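Local coordinates for Non-structural protein 3 (Porcine deltacoronavirus, PDB 6LN0), which is a multidomain coronavirus replication protein whose macro domain probably binds ADP-ribose and whose papain-like peptidase domain probably cleaves the viral polyprotein, at residues F26-A37 with L81-P91; P131-R139 with H158-N166. All blocks are in the same frame, centred on the assembly; numbering follows the deposited sequence.

How the contacts relate
From the N terminus, the chain first runs through strand 10-17, which becomes an edge of the six-stranded sheet, and then enters strand 29-34. Contact 1 closes a loop of 43 residues, including helices 44-53 and 55-64 and strand 71-74, when strand 83-89 returns parallel beside strand 29-34. After helix 99-110 and strand 117-120, contact 2 pairs helix 131-141 with helix 158-165, the 18 residues between its segments containing strand 146-152. The two loops follow in series and neither nest nor cross. Contact centres lie about 21 Å apart, with nearest atoms about 7 Å apart and not touching; contact 1 joins strands within the sheet, whereas contact 2 joins helices packed beside strands 10-17 and 146-152.

Contact 1. Residues F26-A37 with L81-P91; sequences FDNSVLVNPANA and LGVACILHVVP
With chi1 of Phe26 at -71°, CG lies beside its own backbone N, and with chi1 of Val83 at 180°, CG2 takes the corresponding place beside the N of Val83; the methyl comes over the phenyl face. The CH-pi geometry is direct: Val83 CG2 lies 3.6 Å from the Phe26 ring centroid, 11° off the normal. The other branch, Val83 CG1, meets Leu31 CB at 3.7 Å. Next door, a beta bulge shifts the parallel register by one residue: Ser29 O accepts a hydrogen bond from Ala84 N at 2.8 Å and a weak one from Cys85 N. Beyond it the ladder is regular, from Leu31 N to Cys85 O (3.0 Å, nearly straight) up to Ala35 N to Val89 O. On one face Val30 CG2 touches Cys85 SG at 3.7 Å and Val32 CG1 meets Val89 CG2 at 3.8 Å; on the other, the Asn33 amide passes His88 CD2. His88 NE2 is hydrogen-bonded to the Tyr57 hydroxyl and ND1 to the Leu71 carbonyl. These are central strands of the macro-domain sheet, between strand 117-120, bonded to Val30 and Val32, and antiparallel strand 71-74, while helix 44-53 packs on Leu31 and Asn33.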
# COMPACT_ATOMS: atom_id res chain seq x y z
N PHE A 26 -19.49 19.36 -32.31
CA PHE A 26 -19.46 18.21 -33.22
C PHE A 26 -18.17 18.18 -34.05
O PHE A 26 -17.38 19.12 -34.06
CB PHE A 26 -20.68 18.23 -34.14
CG PHE A 26 -21.97 17.91 -33.45
CD1 PHE A 26 -22.27 16.61 -33.07
CD2 PHE A 26 -22.89 18.90 -33.18
CE1 PHE A 26 -23.47 16.31 -32.43
CE2 PHE A 26 -24.09 18.61 -32.55
CZ PHE A 26 -24.38 17.31 -32.17
N ASP A 27 -17.98 17.06 -34.75
CA ASP A 27 -16.78 16.79 -35.54
C ASP A 27 -16.98 15.55 -36.42
O ASP A 27 -16.42 14.48 -36.14
CB ASP A 27 -15.57 16.61 -34.62
CG ASP A 27 -14.28 16.30 -35.38
OD1 ASP A 27 -14.27 16.44 -36.63
OD2 ASP A 27 -13.28 15.92 -34.72
N ASN A 28 -17.77 15.69 -37.49
CA ASN A 28 -18.18 14.58 -38.36
C ASN A 28 -18.70 13.41 -37.53
O ASN A 28 -18.37 12.25 -37.76
CB ASN A 28 -17.04 14.15 -39.28
CG ASN A 28 -16.61 15.27 -40.20
OD1 ASN A 28 -15.46 15.72 -40.16
ND2 ASN A 28 -17.53 15.74 -41.03
N SER A 29 -19.55 13.73 -36.57
CA SER A 29 -19.88 12.83 -35.49
C SER A 29 -20.99 11.88 -35.90
O SER A 29 -21.78 12.15 -36.81
CB SER A 29 -20.31 13.62 -34.26
OG SER A 29 -19.38 14.66 -33.96
N VAL A 30 -21.04 10.75 -35.22
CA VAL A 30 -22.19 9.87 -35.27
C VAL A 30 -23.08 10.27 -34.10
O VAL A 30 -22.71 10.09 -32.94
CB VAL A 30 -21.80 8.40 -35.18
CG1 VAL A 30 -23.05 7.52 -35.01
CG2 VAL A 30 -21.02 8.01 -36.42
N LEU A 31 -24.24 10.83 -34.42
CA LEU A 31 -25.19 11.23 -33.40
C LEU A 31 -26.16 10.08 -33.19
O LEU A 31 -26.84 9.67 -34.13
CB LEU A 31 -25.93 12.49 -33.82
CG LEU A 31 -27.03 13.01 -32.92
CD1 LEU A 31 -26.43 13.54 -31.62
CD2 LEU A 31 -27.81 14.10 -33.63
N VAL A 32 -26.20 9.54 -31.96
CA VAL A 32 -27.09 8.43 -31.65
C VAL A 32 -28.47 8.96 -31.29
O VAL A 32 -28.61 9.91 -30.51
CB VAL A 32 -26.53 7.55 -30.52
CG1 VAL A 32 -27.46 6.38 -30.31
CG2 VAL A 32 -25.13 7.04 -30.83
N ASN A 33 -29.50 8.31 -31.82
CA ASN A 33 -30.89 8.69 -31.61
C ASN A 33 -31.61 7.56 -30.90
O ASN A 33 -31.85 6.50 -31.51
CB ASN A 33 -31.58 9.01 -32.94
CG ASN A 33 -33.05 9.42 -32.79
OD1 ASN A 33 -33.88 8.68 -32.24
ND2 ASN A 33 -33.37 10.60 -33.30
N PRO A 34 -31.99 7.72 -29.64
CA PRO A 34 -32.69 6.64 -28.92
C PRO A 34 -34.17 6.67 -29.27
O PRO A 34 -34.90 7.57 -28.86
CB PRO A 34 -32.42 6.98 -27.45
CG PRO A 34 -31.38 8.07 -27.46
CD PRO A 34 -31.64 8.82 -28.74
N ALA A 35 -34.61 5.67 -30.02
CA ALA A 35 -35.81 5.76 -30.81
C ALA A 35 -36.73 4.59 -30.50
O ALA A 35 -36.36 3.64 -29.80
CB ALA A 35 -35.48 5.77 -32.31
N ASN A 36 -37.95 4.67 -31.03
CA ASN A 36 -38.86 3.54 -31.03
C ASN A 36 -38.85 2.91 -32.41
O ASN A 36 -38.37 3.51 -33.37
CB ASN A 36 -40.27 3.97 -30.63
CG ASN A 36 -40.86 4.98 -31.59
OD1 ASN A 36 -41.24 4.64 -32.71
ND2 ASN A 36 -40.93 6.24 -31.15
N ALA A 37 -39.38 1.69 -32.51
CA ALA A 37 -39.35 0.97 -33.77
C ALA A 37 -40.03 1.73 -34.90
O ALA A 37 -39.72 1.48 -36.08
CB ALA A 37 -39.99 -0.41 -33.62
N LEU A 81 -24.01 21.35 -38.69
CA LEU A 81 -23.47 21.44 -37.35
C LEU A 81 -22.25 20.56 -37.12
O LEU A 81 -21.56 20.74 -36.11
CB LEU A 81 -24.56 21.10 -36.33
CG LEU A 81 -25.65 22.18 -36.29
CD1 LEU A 81 -27.05 21.58 -36.30
CD2 LEU A 81 -25.46 23.13 -35.10
N GLY A 82 -21.94 19.64 -38.04
CA GLY A 82 -20.85 18.70 -37.89
C GLY A 82 -21.28 17.26 -37.67
O GLY A 82 -20.43 16.43 -37.33
N VAL A 83 -22.56 16.94 -37.85
CA VAL A 83 -23.08 15.59 -37.67
C VAL A 83 -22.98 14.87 -39.00
O VAL A 83 -23.68 15.21 -39.97
CB VAL A 83 -24.53 15.62 -37.15
CG1 VAL A 83 -25.05 14.22 -36.98
CG2 VAL A 83 -24.60 16.38 -35.85
N ALA A 84 -22.11 13.85 -39.06
CA ALA A 84 -21.94 13.10 -40.30
C ALA A 84 -23.14 12.21 -40.58
O ALA A 84 -23.53 12.04 -41.73
CB ALA A 84 -20.66 12.27 -40.26
N CYS A 85 -23.72 11.63 -39.53
CA CYS A 85 -24.87 10.76 -39.72
C CYS A 85 -25.56 10.54 -38.37
O CYS A 85 -25.05 10.94 -37.32
CB CYS A 85 -24.46 9.43 -40.35
SG CYS A 85 -23.27 8.55 -39.32
N ILE A 86 -26.71 9.88 -38.43
CA ILE A 86 -27.58 9.63 -37.29
C ILE A 86 -27.80 8.13 -37.19
O ILE A 86 -28.18 7.49 -38.17
CB ILE A 86 -28.92 10.37 -37.42
CG1 ILE A 86 -28.70 11.88 -37.28
CG2 ILE A 86 -29.93 9.90 -36.37
CD1 ILE A 86 -29.82 12.73 -37.85
N LEU A 87 -27.58 7.57 -36.01
CA LEU A 87 -27.73 6.15 -35.78
C LEU A 87 -28.91 5.93 -34.84
O LEU A 87 -29.01 6.61 -33.81
CB LEU A 87 -26.42 5.58 -35.19
CG LEU A 87 -26.29 4.12 -34.79
CD1 LEU A 87 -26.73 3.21 -35.90
CD2 LEU A 87 -24.83 3.82 -34.38
N HIS A 88 -29.80 5.02 -35.21
CA HIS A 88 -31.04 4.80 -34.47
C HIS A 88 -30.97 3.45 -33.79
O HIS A 88 -30.72 2.44 -34.45
CB HIS A 88 -32.27 4.83 -35.38
CG HIS A 88 -32.41 6.09 -36.17
ND1 HIS A 88 -31.61 6.39 -37.24
CD2 HIS A 88 -33.26 7.14 -36.03
CE1 HIS A 88 -31.95 7.56 -37.74
NE2 HIS A 88 -32.95 8.05 -37.02
N VAL A 89 -31.26 3.42 -32.49
CA VAL A 89 -31.34 2.19 -31.73
C VAL A 89 -32.50 2.26 -30.75
O VAL A 89 -32.82 3.32 -30.21
CB VAL A 89 -30.03 1.90 -31.00
CG1 VAL A 89 -29.01 1.43 -32.00
CG2 VAL A 89 -29.56 3.17 -30.30
N VAL A 90 -33.11 1.10 -30.50
CA VAL A 90 -34.29 0.99 -29.65
C VAL A 90 -33.87 0.56 -28.24
O VAL A 90 -33.57 -0.62 -28.02
CB VAL A 90 -35.30 0.00 -30.25
CG1 VAL A 90 -36.58 -0.02 -29.44
CG2 VAL A 90 -35.59 0.38 -31.69
N PRO A 91 -33.81 1.48 -27.28
CA PRO A 91 -33.47 1.08 -25.92
C PRO A 91 -34.49 0.08 -25.40
O PRO A 91 -35.65 0.08 -25.83
CB PRO A 91 -33.52 2.39 -25.13
CG PRO A 91 -33.42 3.48 -26.16
CD PRO A 91 -34.05 2.93 -27.39

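Contact 2. Residues P131-R139 with H158-N166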
# COMPACT_ATOMS: atom_id res chain seq x y z
N PRO A 131 -30.23 5.15 -14.44
CA PRO A 131 -29.08 5.71 -15.18
C PRO A 131 -27.75 5.16 -14.73
O PRO A 131 -26.77 5.25 -15.49
CB PRO A 131 -29.18 7.21 -14.89
CG PRO A 131 -29.80 7.27 -13.55
CD PRO A 131 -30.81 6.13 -13.52
N VAL A 132 -27.66 4.61 -13.52
CA VAL A 132 -26.39 4.01 -13.12
C VAL A 132 -26.16 2.71 -13.89
O VAL A 132 -25.01 2.37 -14.20
CB VAL A 132 -26.33 3.82 -11.59
CG1 VAL A 132 -27.20 2.67 -11.14
CG2 VAL A 132 -24.88 3.61 -11.14
N HIS A 133 -27.22 1.99 -14.24
CA HIS A 133 -27.06 0.81 -15.09
C HIS A 133 -26.67 1.20 -16.51
O HIS A 133 -25.79 0.56 -17.12
CB HIS A 133 -28.34 -0.03 -15.10
CG HIS A 133 -28.84 -0.37 -13.73
ND1 HIS A 133 -29.98 -1.12 -13.53
CD2 HIS A 133 -28.35 -0.08 -12.50
CE1 HIS A 133 -30.18 -1.26 -12.23
NE2 HIS A 133 -29.21 -0.64 -11.59
N SER A 134 -27.32 2.24 -17.05
CA SER A 134 -26.96 2.72 -18.38
C SER A 134 -25.51 3.17 -18.43
O SER A 134 -24.76 2.77 -19.34
CB SER A 134 -27.88 3.86 -18.82
OG SER A 134 -28.96 3.34 -19.58
N LEU A 135 -25.09 4.03 -17.50
CA LEU A 135 -23.70 4.45 -17.50
C LEU A 135 -22.77 3.26 -17.28
O LEU A 135 -21.63 3.26 -17.78
CB LEU A 135 -23.47 5.52 -16.45
CG LEU A 135 -23.84 6.94 -16.91
CD1 LEU A 135 -23.19 7.96 -16.04
CD2 LEU A 135 -23.46 7.20 -18.36
N ASP A 136 -23.24 2.23 -16.58
CA ASP A 136 -22.42 1.05 -16.33
C ASP A 136 -22.40 0.12 -17.54
O ASP A 136 -21.34 -0.39 -17.92
CB ASP A 136 -22.93 0.30 -15.08
CG ASP A 136 -22.06 -0.91 -14.73
OD1 ASP A 136 -20.82 -0.75 -14.57
OD2 ASP A 136 -22.65 -2.02 -14.62
N ALA A 137 -23.58 -0.12 -18.15
CA ALA A 137 -23.61 -0.86 -19.40
C ALA A 137 -22.66 -0.25 -20.41
O ALA A 137 -21.97 -0.96 -21.15
CB ALA A 137 -25.03 -0.89 -19.96
N PHE A 138 -22.56 1.08 -20.42
CA PHE A 138 -21.76 1.76 -21.44
C PHE A 138 -20.28 1.51 -21.24
O PHE A 138 -19.55 1.24 -22.21
CB PHE A 138 -22.07 3.25 -21.43
CG PHE A 138 -21.00 4.09 -22.07
CD1 PHE A 138 -20.88 4.13 -23.45
CD2 PHE A 138 -20.14 4.84 -21.30
CE1 PHE A 138 -19.90 4.91 -24.05
CE2 PHE A 138 -19.16 5.62 -21.88
CZ PHE A 138 -19.04 5.66 -23.26
N ARG A 139 -19.79 1.60 -19.99
CA ARG A 139 -18.37 1.33 -19.77
C ARG A 139 -18.05 -0.15 -20.02
O ARG A 139 -16.98 -0.46 -20.53
CB ARG A 139 -17.94 1.76 -18.37
CG ARG A 139 -18.98 1.56 -17.29
CD ARG A 139 -18.58 2.25 -15.97
NE ARG A 139 -17.13 2.18 -15.74
CZ ARG A 139 -16.52 1.19 -15.10
NH1 ARG A 139 -17.22 0.18 -14.60
NH2 ARG A 139 -15.20 1.24 -14.96
N HIS A 158 -25.91 13.08 -12.95
CA HIS A 158 -25.23 12.01 -13.66
C HIS A 158 -23.73 12.25 -13.76
O HIS A 158 -22.99 11.29 -14.01
CB HIS A 158 -25.86 11.86 -15.04
CG HIS A 158 -27.26 11.35 -14.99
ND1 HIS A 158 -28.18 11.62 -15.98
CD2 HIS A 158 -27.90 10.57 -14.08
CE1 HIS A 158 -29.33 11.02 -15.68
NE2 HIS A 158 -29.18 10.38 -14.54
N LEU A 159 -23.24 13.48 -13.56
CA LEU A 159 -21.79 13.62 -13.56
C LEU A 159 -21.19 12.94 -12.34
O LEU A 159 -20.03 12.49 -12.39
CB LEU A 159 -21.37 15.10 -13.67
CG LEU A 159 -19.99 15.25 -14.37
CD1 LEU A 159 -19.79 16.61 -15.05
CD2 LEU A 159 -18.76 14.96 -13.46
N GLN A 160 -21.95 12.83 -11.25
CA GLN A 160 -21.49 12.06 -10.09
C GLN A 160 -21.63 10.56 -10.32
O GLN A 160 -20.68 9.80 -10.09
CB GLN A 160 -22.25 12.45 -8.82
CG GLN A 160 -21.79 13.75 -8.20
CD GLN A 160 -22.91 14.76 -8.13
OE1 GLN A 160 -24.00 14.47 -7.63
NE2 GLN A 160 -22.65 15.97 -8.63
N VAL A 161 -22.82 10.12 -10.75
CA VAL A 161 -23.03 8.70 -11.04
C VAL A 161 -21.93 8.19 -11.96
O VAL A 161 -21.45 7.06 -11.83
CB VAL A 161 -24.43 8.48 -11.64
CG1 VAL A 161 -24.64 7.03 -12.02
CG2 VAL A 161 -25.49 8.93 -10.66
N TRP A 162 -21.47 9.05 -12.88
CA TRP A 162 -20.37 8.68 -13.76
C TRP A 162 -19.06 8.60 -12.99
O TRP A 162 -18.35 7.60 -13.06
CB TRP A 162 -20.26 9.69 -14.92
CG TRP A 162 -19.14 9.42 -15.89
CD1 TRP A 162 -18.13 10.27 -16.23
CD2 TRP A 162 -18.93 8.23 -16.67
NE1 TRP A 162 -17.29 9.68 -17.15
CE2 TRP A 162 -17.77 8.43 -17.44
CE3 TRP A 162 -19.61 7.01 -16.77
CZ2 TRP A 162 -17.27 7.45 -18.30
CZ3 TRP A 162 -19.12 6.04 -17.63
CH2 TRP A 162 -17.96 6.27 -18.38
N ASP A 163 -18.75 9.65 -12.23
CA ASP A 163 -17.49 9.69 -11.49
C ASP A 163 -17.37 8.52 -10.51
O ASP A 163 -16.28 7.94 -10.36
CB ASP A 163 -17.39 11.02 -10.75
CG ASP A 163 -15.98 11.36 -10.36
OD1 ASP A 163 -15.05 10.64 -10.79
OD2 ASP A 163 -15.79 12.35 -9.61
N ALA A 164 -18.47 8.14 -9.85
CA ALA A 164 -18.42 7.02 -8.91
C ALA A 164 -18.14 5.70 -9.62
O ALA A 164 -17.31 4.90 -9.16
CB ALA A 164 -19.73 6.93 -8.13
N LEU A 165 -18.81 5.46 -10.75
CA LEU A 165 -18.65 4.22 -11.49
C LEU A 165 -17.24 4.02 -12.03
O LEU A 165 -16.90 2.89 -12.41
CB LEU A 165 -19.65 4.18 -12.65
CG LEU A 165 -21.02 3.61 -12.27
CD1 LEU A 165 -22.04 3.91 -13.35
CD2 LEU A 165 -20.91 2.11 -12.03
N ASN A 166 -16.41 5.06 -12.07
CA ASN A 166 -15.02 4.94 -12.50
C ASN A 166 -14.05 5.13 -11.33
O ASN A 166 -12.89 5.50 -11.54
CB ASN A 166 -14.73 5.94 -13.62
CG ASN A 166 -15.79 5.89 -14.70
OD1 ASN A 166 -16.49 6.87 -14.95
ND2 ASN A 166 -15.94 4.72 -15.33
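Leu165, Leu135 and Trp162 have the most surface buried here, and the two leucines work as reciprocal knobs. Leu165 enters a hole formed by Val132, Leu135, Asp136 and Arg139: its CD1 branch lies 3.6 Å from Val132 CG2 and 3.8 Å from Leu135 CB, while CD2 packs against Asp136, whose carboxylate forms a salt bridge with Lys140 through OD2 and only a long one with Arg139. In return Leu135 sits among His158, Val161, Trp162 and Leu165, with CD1 3.6 Å from Trp162 CB. This interlocking is local; the axes of the two helical segments approach to 9.7 Å at a crossing angle of -47°, close to that common between helices in globular proteins. Leu135 and Trp162 both pack on strand 10-17, consistent with the two helices flanking the macro-domain sheet. The anti placement of Trp162 CG relative to the backbone N (chi1 179°) brings the indole nearer the other helix, and the second torsion swings its six-membered ring to Phe138. Trp162 CH2 comes to the phenyl edge, 3.8 Å from Phe138 CE2, with the ring planes at 48°. Leu165 O stands over one face of the Arg139 guanidinium, 3.2 Å from Arg139 CZ; the N-H directions are wrong for a hydrogen bond. Toward the N-terminal ends, Pro131 CB comes obliquely to within 3.2 Å of His158 NE2; ND1 of the same ring is hydrogen-bonded to Thr153 OG1.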